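Xylose isomerase-like TIM barrel (Anabaena variabilis ATCC 29413, PDB 2QW5) probably acts as a sugar or sugar phosphate isomerase or epimerase, binding zinc and D-xylose in the pocket of a TIM barrel. Local coordinates at residues V115-M126 and L169-L180; T296-D304 and Q310-A318. One frame throughout, in Å; residues are numbered along the deposited sequence. Where two conformers were deposited one is given.

Overall arrangement
The chain forms an eight-stranded parallel barrel, and the two contacts lie in series along it, on opposite sides of its centre. Contact 1 (115-126 with 169-180) joins the fourth and fifth beta strands, 125-128 and 179-182, and the helices that precede them, at the N-terminal end of these strands. Contact 2 (296-304 with 310-318) comes after the last strand, 278-280, where a long loop is packed against the start of the final helix, 314-332. The centres of contact 1 and contact 2 are about 33 Å apart and their nearest atoms about 18 Å, and they share no helix or strand. One belongs to the barrel framework, the other to the C-terminal region; the zinc and D-xylose site is part of neither.

Contact 1: residues V115-M126 and L169-L180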
loop_
_atom_site.group_PDB
_atom_site.type_symbol
_atom_site.label_atom_id
_atom_site.label_comp_id
_atom_site.label_asym_id
_atom_site.label_seq_id
_atom_site.Cartn_x
_atom_site.Cartn_y
_atom_site.Cartn_z
ATOM N N VAL A 115 17.749 -4.561 27.597
ATOM C CA VAL A 115 17.766 -4.802 29.064
ATOM C C VAL A 115 18.956 -3.963 29.689
ATOM O O VAL A 115 18.768 -3.340 30.692
ATOM C CB VAL A 115 17.887 -6.310 29.475
ATOM C CG1 VAL A 115 18.118 -6.470 30.996
ATOM C CG2 VAL A 115 16.647 -7.170 29.048
ATOM N N ASP A 116 20.163 -4.023 29.103
ATOM C CA ASP A 116 21.329 -3.254 29.591
ATOM C C ASP A 116 21.080 -1.767 29.650
ATOM O O ASP A 116 21.437 -1.112 30.629
ATOM C CB ASP A 116 22.579 -3.461 28.728
ATOM C CG ASP A 116 23.150 -4.877 28.807
ATOM O OD1 ASP A 116 22.806 -5.633 29.733
ATOM O OD2 ASP A 116 23.999 -5.199 27.947
ATOM N N ILE A 117 20.468 -1.231 28.593
ATOM C CA ILE A 117 20.099 0.213 28.546
ATOM C C ILE A 117 19.091 0.572 29.669
ATOM O O ILE A 117 19.170 1.633 30.300
ATOM C CB ILE A 117 19.478 0.539 27.132
ATOM C CG1 ILE A 117 20.567 0.488 26.053
ATOM C CG2 ILE A 117 18.665 1.839 27.130
ATOM C CD1 ILE A 117 19.994 0.590 24.630
ATOM N N THR A 118 18.111 -0.308 29.889
ATOM C CA THR A 118 17.103 -0.112 30.951
ATOM C C THR A 118 17.804 0.046 32.291
ATOM O O THR A 118 17.581 1.049 32.969
ATOM C CB THR A 118 16.061 -1.271 30.998
ATOM O OG1 THR A 118 15.433 -1.333 29.733
ATOM C CG2 THR A 118 14.974 -1.017 32.092
ATOM N N ALA A 119 18.708 -0.876 32.587
ATOM C CA ALA A 119 19.490 -0.861 33.823
ATOM C C ALA A 119 20.358 0.395 33.916
ATOM O O ALA A 119 20.385 1.041 34.972
ATOM C CB ALA A 119 20.332 -2.140 33.926
ATOM N N ALA A 120 21.020 0.787 32.812
ATOM C CA ALA A 120 21.889 2.007 32.783
ATOM C C ALA A 120 21.106 3.251 33.082
ATOM O O ALA A 120 21.651 4.208 33.636
ATOM C CB ALA A 120 22.662 2.142 31.431
ATOM N N LEU A 121 19.812 3.239 32.730
ATOM C CA LEU A 121 18.873 4.319 33.089
ATOM C C LEU A 121 18.315 4.187 34.514
ATOM O O LEU A 121 17.406 4.929 34.882
ATOM C CB LEU A 121 17.721 4.394 32.057
ATOM C CG LEU A 121 18.065 4.865 30.638
ATOM C CD1 LEU A 121 16.959 4.621 29.647
ATOM C CD2 LEU A 121 18.371 6.343 30.671
ATOM N N GLY A 122 18.840 3.244 35.316
ATOM C CA GLY A 122 18.353 2.967 36.659
ATOM C C GLY A 122 17.015 2.264 36.721
ATOM O O GLY A 122 16.444 2.132 37.809
ATOM N N GLY A 123 16.541 1.767 35.566
ATOM C CA GLY A 123 15.213 1.247 35.447
ATOM C C GLY A 123 15.124 -0.189 35.868
ATOM O O GLY A 123 16.075 -0.965 35.709
ATOM N N GLU A 124 13.956 -0.528 36.397
ATOM C CA GLU A 124 13.654 -1.859 36.851
ATOM C C GLU A 124 12.478 -2.493 36.119
ATOM O O GLU A 124 12.070 -3.596 36.439
ATOM C CB GLU A 124 13.504 -1.771 38.360
ATOM C CG GLU A 124 14.954 -1.458 39.004
ATOM C CD GLU A 124 14.979 -1.138 40.506
ATOM O OE1 GLU A 124 14.462 -0.055 40.931
ATOM O OE2 GLU A 124 15.569 -1.965 41.237
ATOM N N ILE A 125 11.966 -1.810 35.093
ATOM C CA ILE A 125 10.880 -2.301 34.265
ATOM C C ILE A 125 11.172 -1.998 32.790
ATOM O O ILE A 125 11.377 -0.823 32.421
ATOM C CB ILE A 125 9.530 -1.662 34.636
ATOM C CG1 ILE A 125 9.109 -2.000 36.080
ATOM C CG2 ILE A 125 8.439 -2.155 33.701
ATOM C CD1 ILE A 125 7.921 -1.177 36.563
HETATM N N MSE A 126 11.213 -3.063 31.979
HETATM C CA MSE A 126 11.309 -2.968 30.509
HETATM C C MSE A 126 10.036 -3.621 30.008
HETATM O O MSE A 126 9.797 -4.827 30.287
HETATM C CB MSE A 126 12.517 -3.709 29.962
HETATM C CG MSE A 126 12.661 -3.592 28.438
HETATM SE SE MSE A 126 14.251 -4.309 27.794
HETATM C CE MSE A 126 13.620 -5.872 26.821
ATOM N N LEU A 169 16.110 -14.641 27.957
ATOM C CA LEU A 169 16.104 -13.185 28.247
ATOM C C LEU A 169 15.670 -12.930 29.698
ATOM O O LEU A 169 16.194 -12.021 30.327
ATOM C CB LEU A 169 15.160 -12.429 27.276
ATOM C CG LEU A 169 15.132 -10.880 27.385
ATOM C CD1 LEU A 169 16.469 -10.317 26.939
ATOM C CD2 LEU A 169 14.002 -10.316 26.555
ATOM N N GLY A 170 14.715 -13.708 30.227
ATOM C CA GLY A 170 14.280 -13.574 31.642
ATOM C C GLY A 170 15.422 -13.863 32.629
ATOM O O GLY A 170 15.690 -13.102 33.568
ATOM N N GLU A 171 16.124 -14.968 32.401
ATOM C CA GLU A 171 17.315 -15.329 33.226
ATOM C C GLU A 171 18.353 -14.228 33.216
ATOM O O GLU A 171 18.862 -13.870 34.260
ATOM C CB GLU A 171 17.941 -16.603 32.725
ATOM C CG GLU A 171 17.020 -17.787 32.981
ATOM C CD GLU A 171 17.476 -19.082 32.318
ATOM O OE1 GLU A 171 18.542 -19.124 31.662
ATOM O OE2 GLU A 171 16.731 -20.069 32.436
ATOM N N TYR A 172 18.634 -13.689 32.036
ATOM C CA TYR A 172 19.512 -12.514 31.901
ATOM C C TYR A 172 18.980 -11.272 32.628
ATOM O O TYR A 172 19.737 -10.667 33.389
ATOM C CB TYR A 172 19.750 -12.207 30.441
ATOM C CG TYR A 172 20.722 -11.059 30.223
ATOM C CD1 TYR A 172 22.094 -11.263 30.370
ATOM C CD2 TYR A 172 20.278 -9.766 29.922
ATOM C CE1 TYR A 172 23.001 -10.217 30.212
ATOM C CE2 TYR A 172 21.194 -8.708 29.761
ATOM C CZ TYR A 172 22.550 -8.950 29.884
ATOM O OH TYR A 172 23.497 -7.967 29.739
ATOM N N ALA A 173 17.708 -10.896 32.415
ATOM C CA ALA A 173 17.101 -9.711 33.072
ATOM C C ALA A 173 17.061 -9.787 34.617
ATOM O O ALA A 173 17.185 -8.758 35.325
ATOM C CB ALA A 173 15.689 -9.452 32.518
ATOM N N GLU A 174 16.911 -11.007 35.126
ATOM C CA GLU A 174 16.884 -11.251 36.582
ATOM C C GLU A 174 18.239 -10.864 37.200
ATOM O O GLU A 174 18.286 -10.171 38.235
ATOM C CB GLU A 174 16.466 -12.706 36.894
ATOM C CG GLU A 174 16.061 -12.924 38.352
ATOM C CD GLU A 174 15.653 -14.363 38.693
ATOM O OE1 GLU A 174 15.870 -15.298 37.875
ATOM O OE2 GLU A 174 15.126 -14.539 39.811
ATOM N N ILE A 175 19.340 -11.222 36.527
ATOM C CA ILE A 175 20.695 -10.826 36.964
ATOM C C ILE A 175 20.803 -9.283 36.980
ATOM O O ILE A 175 21.329 -8.699 37.923
ATOM C CB ILE A 175 21.770 -11.393 36.048
ATOM C CG1 ILE A 175 21.852 -12.919 36.156
ATOM C CG2 ILE A 175 23.141 -10.859 36.420
ATOM C CD1 ILE A 175 22.782 -13.511 35.179
ATOM N N LYS A 176 20.233 -8.646 35.954
ATOM C CA LYS A 176 20.216 -7.192 35.794
ATOM C C LYS A 176 19.182 -6.433 36.644
ATOM O O LYS A 176 19.197 -5.189 36.671
ATOM C CB LYS A 176 19.955 -6.851 34.299
ATOM C CG LYS A 176 20.986 -7.426 33.331
ATOM C CD LYS A 176 22.397 -6.813 33.479
ATOM C CE LYS A 176 22.427 -5.314 33.125
ATOM N NZ LYS A 176 23.790 -4.851 32.821
ATOM N N LYS A 177 18.315 -7.157 37.353
ATOM C CA LYS A 177 17.221 -6.586 38.154
ATOM C C LYS A 177 16.199 -5.731 37.324
ATOM O O LYS A 177 15.722 -4.678 37.765
ATOM C CB LYS A 177 17.779 -5.838 39.363
ATOM C CG LYS A 177 18.674 -6.714 40.244
ATOM C CD LYS A 177 19.195 -5.986 41.467
ATOM C CE LYS A 177 19.369 -6.941 42.635
ATOM N NZ LYS A 177 20.082 -8.205 42.318
ATOM N N VAL A 178 15.886 -6.222 36.121
ATOM C CA VAL A 178 14.915 -5.584 35.223
ATOM C C VAL A 178 13.774 -6.560 35.039
ATOM O O VAL A 178 13.986 -7.699 34.585
ATOM C CB VAL A 178 15.550 -5.265 33.849
ATOM C CG1 VAL A 178 14.462 -4.845 32.824
ATOM C CG2 VAL A 178 16.709 -4.241 34.021
ATOM N N LYS A 179 12.574 -6.172 35.446
ATOM C CA LYS A 179 11.409 -7.058 35.231
ATOM C C LYS A 179 11.019 -6.859 33.781
ATOM O O LYS A 179 11.034 -5.723 33.312
ATOM C CB LYS A 179 10.244 -6.665 36.142
ATOM C CG LYS A 179 10.458 -6.803 37.639
ATOM C CD LYS A 179 10.485 -8.212 38.084
ATOM C CE LYS A 179 10.541 -8.260 39.616
ATOM N NZ LYS A 179 11.039 -9.591 40.043
ATOM N N LEU A 180 10.654 -7.939 33.081
ATOM C CA LEU A 180 10.229 -7.860 31.667
ATOM C C LEU A 180 8.698 -7.893 31.630
ATOM O O LEU A 180 8.131 -8.889 32.019
ATOM C CB LEU A 180 10.821 -9.026 30.856
ATOM C CG LEU A 180 12.364 -9.056 30.703
ATOM C CD1 LEU A 180 12.832 -10.406 30.175
ATOM C CD2 LEU A 180 12.865 -7.911 29.816
HETATM O O HOH W 1 23.509 -2.198 31.961
HETATM O O HOH W 2 18.251 -2.487 37.087
HETATM O O HOH W 3 14.701 -4.341 40.314
#
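The ring of Y172 presents its edge to D116, whose OD1 lies near the ring plane and accepts from Y172 OH at 2.4 Å, a hydrogen bond so short that its exact length is doubtful. The carboxylate is turned 54° from the ring, and V115 CG1 approaches the ring obliquely. With CG anti to the backbone N (chi1 -176°), the phenol is carried across to helix 101-120. OD1 also receives a weak bond from K176 NZ (3.3 Å), part of a salt bridge; a water links the same NZ to D116 O. A phenylalanine in place of Y172 would probably leave OD1 with just that weak lysine bond across this contact. Helices 101-120 and 148-176 are neighbours on the outside of the TIM barrel; their segments 115-120 and 169-176 run 18° apart, with axes 10.2 Å from each other at closest approach. V115 is a knob in the hole formed by L169, Y172, A173 and K176: CG1 meets K176 CB at 3.8 Å, while CG2 touches L169 CD1 and L180 CD2. Deeper, V178 CG1 packs on CB of selenomethionine M126 (3.6 Å). The parallel strands beneath are paired by K179 N to E124 O (2.8 Å) and M126 N to K179 O (3.0 Å).

Contact 2: residues T296-D304 and Q310-A318; sequences TRRKFWIPD and QYPNAYDIA
R298 lies over Y311 with its guanidinium only 5° from the ring plane; CD sits above the ring centre, 3.6 Å from the centroid, and Q310 CG covers the opposite face. In a CH-pi contact N313 CB rests over the six-membered ring of W301, 3.6 Å from its centroid, with the amide perpendicular to the indole. I317 CG1 does the same to F300, at 3.7 Å from the ring centroid and displaced toward the rim. W301 has CG between its backbone N and carbonyl carbon (chi1 58°), which folds the indole back over N313.

Hydrogen bonds fix this arrangement. W301 NE1 donates to Y311 O (3.0 Å), which is tilted 18° out of the indole plane, and W301 O accepts from A314 N (2.9 Å) in the first turn of helix 314-332. One water bridges K299 O and P312 O. N313 and D316 form a capping box: D316 N donates to N313 OD1 (2.8 Å) and N313 N to D316 OD2 (2.9 Å). The two residues thus cap the helix start reciprocally, while CB of the N-cap residue makes the CH-pi contact with the indole.

Apolar packing finishes the contact, with P303 CG against Y315 CD2 and I302 CG1 against A314 CB. Helix 27-42 lies alongside, its H36 touching I302 and hydrogen-bonded to Y315 OH, while R298 NH2 forms a salt bridge with E153 of the second subunit, on that chain's copy of helix 148-176.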
loop_
_atom_site.group_PDB
_atom_site.type_symbol
_atom_site.label_atom_id
_atom_site.label_comp_id
_atom_site.label_asym_id
_atom_site.label_seq_id
_atom_site.Cartn_x
_atom_site.Cartn_y
_atom_site.Cartn_z
ATOM N N THR A 296 -7.115 11.163 13.914
ATOM C CA THR A 296 -7.902 12.217 13.305
ATOM C C THR A 296 -8.001 13.421 14.274
ATOM O O THR A 296 -8.316 14.532 13.846
ATOM C CB THR A 296 -9.299 11.723 12.932
ATOM O OG1 THR A 296 -10.006 11.446 14.136
ATOM C CG2 THR A 296 -9.252 10.413 12.020
ATOM N N ARG A 297 -7.738 13.196 15.570
ATOM C CA ARG A 297 -7.792 14.249 16.578
ATOM C C ARG A 297 -6.648 15.251 16.452
ATOM O O ARG A 297 -5.532 14.912 16.035
ATOM C CB ARG A 297 -7.784 13.674 18.005
ATOM C CG ARG A 297 -6.594 12.717 18.389
ATOM C CD ARG A 297 -6.655 12.331 19.864
ATOM N NE ARG A 297 -5.985 11.054 20.136
ATOM C CZ ARG A 297 -4.688 10.870 20.376
ATOM N NH1 ARG A 297 -3.839 11.880 20.375
ATOM N NH2 ARG A 297 -4.240 9.630 20.600
ATOM N N ARG A 298 -6.912 16.462 16.920
ATOM C CA ARG A 298 -5.879 17.483 16.914
ATOM C C ARG A 298 -4.749 17.160 17.919
ATOM O O ARG A 298 -4.965 16.492 18.961
ATOM C CB ARG A 298 -6.458 18.855 17.247
ATOM C CG ARG A 298 -7.405 19.378 16.231
ATOM C CD ARG A 298 -7.791 20.811 16.589
ATOM N NE ARG A 298 -8.774 21.328 15.642
ATOM C CZ ARG A 298 -8.509 21.871 14.446
ATOM N NH1 ARG A 298 -7.265 22.009 13.973
ATOM N NH2 ARG A 298 -9.525 22.280 13.689
ATOM N N LYS A 299 -3.560 17.648 17.567
ATOM C CA LYS A 299 -2.359 17.487 18.363
ATOM C C LYS A 299 -2.472 18.313 19.650
ATOM O O LYS A 299 -3.026 19.411 19.647
ATOM C CB LYS A 299 -1.122 17.954 17.569
ATOM C CG LYS A 299 0.241 17.746 18.272
ATOM C CD LYS A 299 1.396 18.181 17.396
ATOM C CE LYS A 299 2.737 17.767 17.971
ATOM N NZ LYS A 299 3.882 18.308 17.159
ATOM N N PHE A 300 -1.955 17.750 20.746
ATOM C CA PHE A 300 -1.799 18.500 22.005
ATOM C C PHE A 300 -0.434 19.157 21.792
ATOM O O PHE A 300 0.625 18.533 21.992
ATOM C CB PHE A 300 -1.811 17.608 23.243
ATOM C CG PHE A 300 -2.899 16.585 23.239
ATOM C CD1 PHE A 300 -4.222 16.966 23.053
ATOM C CD2 PHE A 300 -2.613 15.237 23.480
ATOM C CE1 PHE A 300 -5.254 16.047 23.091
ATOM C CE2 PHE A 300 -3.647 14.298 23.524
ATOM C CZ PHE A 300 -4.972 14.704 23.303
ATOM N N TRP A 301 -0.466 20.410 21.334
ATOM C CA TRP A 301 0.746 21.099 20.920
ATOM C C TRP A 301 1.781 21.180 22.025
ATOM O O TRP A 301 1.450 21.401 23.181
ATOM C CB TRP A 301 0.472 22.468 20.313
ATOM C CG TRP A 301 -0.237 23.414 21.173
ATOM C CD1 TRP A 301 -1.568 23.549 21.280
ATOM C CD2 TRP A 301 0.344 24.441 21.997
ATOM N NE1 TRP A 301 -1.872 24.548 22.161
ATOM C CE2 TRP A 301 -0.720 25.134 22.595
ATOM C CE3 TRP A 301 1.656 24.817 22.303
ATOM C CZ2 TRP A 301 -0.535 26.191 23.492
ATOM C CZ3 TRP A 301 1.855 25.883 23.205
ATOM C CH2 TRP A 301 0.753 26.549 23.791
ATOM N N ILE A 302 3.029 20.978 21.640
ATOM C CA ILE A 302 4.134 20.897 22.578
ATOM C C ILE A 302 4.744 22.297 22.737
ATOM O O ILE A 302 5.304 22.806 21.774
ATOM C CB ILE A 302 5.165 19.880 22.128
ATOM C CG1 ILE A 302 4.519 18.492 21.999
ATOM C CG2 ILE A 302 6.306 19.803 23.165
ATOM C CD1 ILE A 302 5.328 17.504 21.093
ATOM N N PRO A 303 4.632 22.911 23.942
ATOM C CA PRO A 303 5.204 24.248 24.140
ATOM C C PRO A 303 6.697 24.316 23.812
ATOM O O PRO A 303 7.455 23.437 24.226
ATOM C CB PRO A 303 4.944 24.516 25.624
ATOM C CG PRO A 303 3.717 23.759 25.910
ATOM C CD PRO A 303 3.990 22.457 25.192
ATOM N N ASP A 304 7.039 25.320 22.998
ATOM C CA ASP A 304 8.388 25.609 22.446
ATOM C C ASP A 304 8.657 24.917 21.108
ATOM O O ASP A 304 9.267 25.542 20.229
ATOM C CB ASP A 304 9.542 25.477 23.464
ATOM C CG ASP A 304 9.471 26.553 24.553
ATOM O OD1 ASP A 304 9.503 27.752 24.191
ATOM O OD2 ASP A 304 9.380 26.209 25.755
ATOM N N GLN A 310 -5.252 27.746 20.159
ATOM C CA GLN A 310 -6.322 27.786 21.141
ATOM C C GLN A 310 -6.708 26.456 21.794
ATOM O O GLN A 310 -7.535 26.443 22.717
ATOM C CB GLN A 310 -7.578 28.448 20.561
ATOM C CG GLN A 310 -8.409 27.642 19.549
ATOM C CD GLN A 310 -8.068 27.935 18.100
ATOM O OE1 GLN A 310 -6.887 28.111 17.725
ATOM N NE2 GLN A 310 -9.109 27.978 17.268
ATOM N N TYR A 311 -6.164 25.353 21.292
ATOM C CA TYR A 311 -6.507 24.012 21.780
ATOM C C TYR A 311 -5.618 23.629 22.971
ATOM O O TYR A 311 -4.655 24.341 23.266
ATOM C CB TYR A 311 -6.428 23.009 20.626
ATOM C CG TYR A 311 -7.312 23.437 19.473
ATOM C CD1 TYR A 311 -8.690 23.393 19.591
ATOM C CD2 TYR A 311 -6.766 23.913 18.272
ATOM C CE1 TYR A 311 -9.525 23.812 18.521
ATOM C CE2 TYR A 311 -7.577 24.325 17.209
ATOM C CZ TYR A 311 -8.957 24.271 17.344
ATOM O OH TYR A 311 -9.770 24.666 16.304
ATOM N N PRO A 312 -5.999 22.578 23.723
ATOM C CA PRO A 312 -5.137 22.149 24.836
ATOM C C PRO A 312 -3.723 21.743 24.388
ATOM O O PRO A 312 -3.557 21.176 23.284
ATOM C CB PRO A 312 -5.913 20.954 25.424
ATOM C CG PRO A 312 -7.304 21.201 25.050
ATOM C CD PRO A 312 -7.219 21.754 23.669
ATOM N N ASN A 313 -2.727 22.110 25.209
ATOM C CA ASN A 313 -1.324 21.798 24.957
ATOM C C ASN A 313 -0.960 20.486 25.661
ATOM O O ASN A 313 -1.764 19.940 26.425
ATOM C CB ASN A 313 -0.380 22.987 25.253
ATOM C CG ASN A 313 -0.126 23.269 26.725
ATOM O OD1 ASN A 313 -0.123 22.400 27.584
ATOM N ND2 ASN A 313 0.159 24.532 26.999
ATOM N N ALA A 314 0.245 20.010 25.385
ATOM C CA ALA A 314 0.759 18.755 25.949
ATOM C C ALA A 314 0.731 18.710 27.482
ATOM O O ALA A 314 0.385 17.695 28.078
ATOM C CB ALA A 314 2.202 18.495 25.421
ATOM N N TYR A 315 1.052 19.842 28.121
ATOM C CA TYR A 315 1.082 19.940 29.577
ATOM C C TYR A 315 -0.291 20.004 30.202
ATOM O O TYR A 315 -0.507 19.432 31.267
ATOM C CB TYR A 315 1.944 21.134 30.020
ATOM C CG TYR A 315 3.393 21.034 29.618
ATOM C CD1 TYR A 315 4.102 19.836 29.737
ATOM C CD2 TYR A 315 4.101 22.165 29.239
ATOM C CE1 TYR A 315 5.419 19.737 29.389
ATOM C CE2 TYR A 315 5.455 22.087 28.889
ATOM C CZ TYR A 315 6.106 20.871 28.981
ATOM O OH TYR A 315 7.422 20.757 28.662
ATOM N N ASP A 316 -1.220 20.688 29.533
ATOM C CA ASP A 316 -2.620 20.719 29.945
ATOM C C ASP A 316 -3.160 19.287 30.052
ATOM O O ASP A 316 -3.726 18.917 31.070
ATOM C CB ASP A 316 -3.494 21.510 28.951
ATOM C CG ASP A 316 -3.057 22.968 28.803
ATOM O OD1 ASP A 316 -2.553 23.576 29.776
ATOM O OD2 ASP A 316 -3.217 23.508 27.692
ATOM N N ILE A 317 -2.960 18.498 28.999
ATOM C CA ILE A 317 -3.445 17.110 28.977
ATOM C C ILE A 317 -2.757 16.257 30.066
ATOM O O ILE A 317 -3.439 15.499 30.764
ATOM C CB ILE A 317 -3.324 16.498 27.562
ATOM C CG1 ILE A 317 -4.218 17.270 26.564
ATOM C CG2 ILE A 317 -3.703 15.001 27.521
ATOM C CD1 ILE A 317 -5.707 17.333 26.911
ATOM N N ALA A 318 -1.437 16.413 30.206
ATOM C CA ALA A 318 -0.640 15.678 31.224
ATOM C C ALA A 318 -1.141 15.946 32.647
ATOM O O ALA A 318 -1.300 15.025 33.458
ATOM C CB ALA A 318 0.853 16.039 31.108
HETATM O O HOH W 4 -5.209 20.038 21.454
#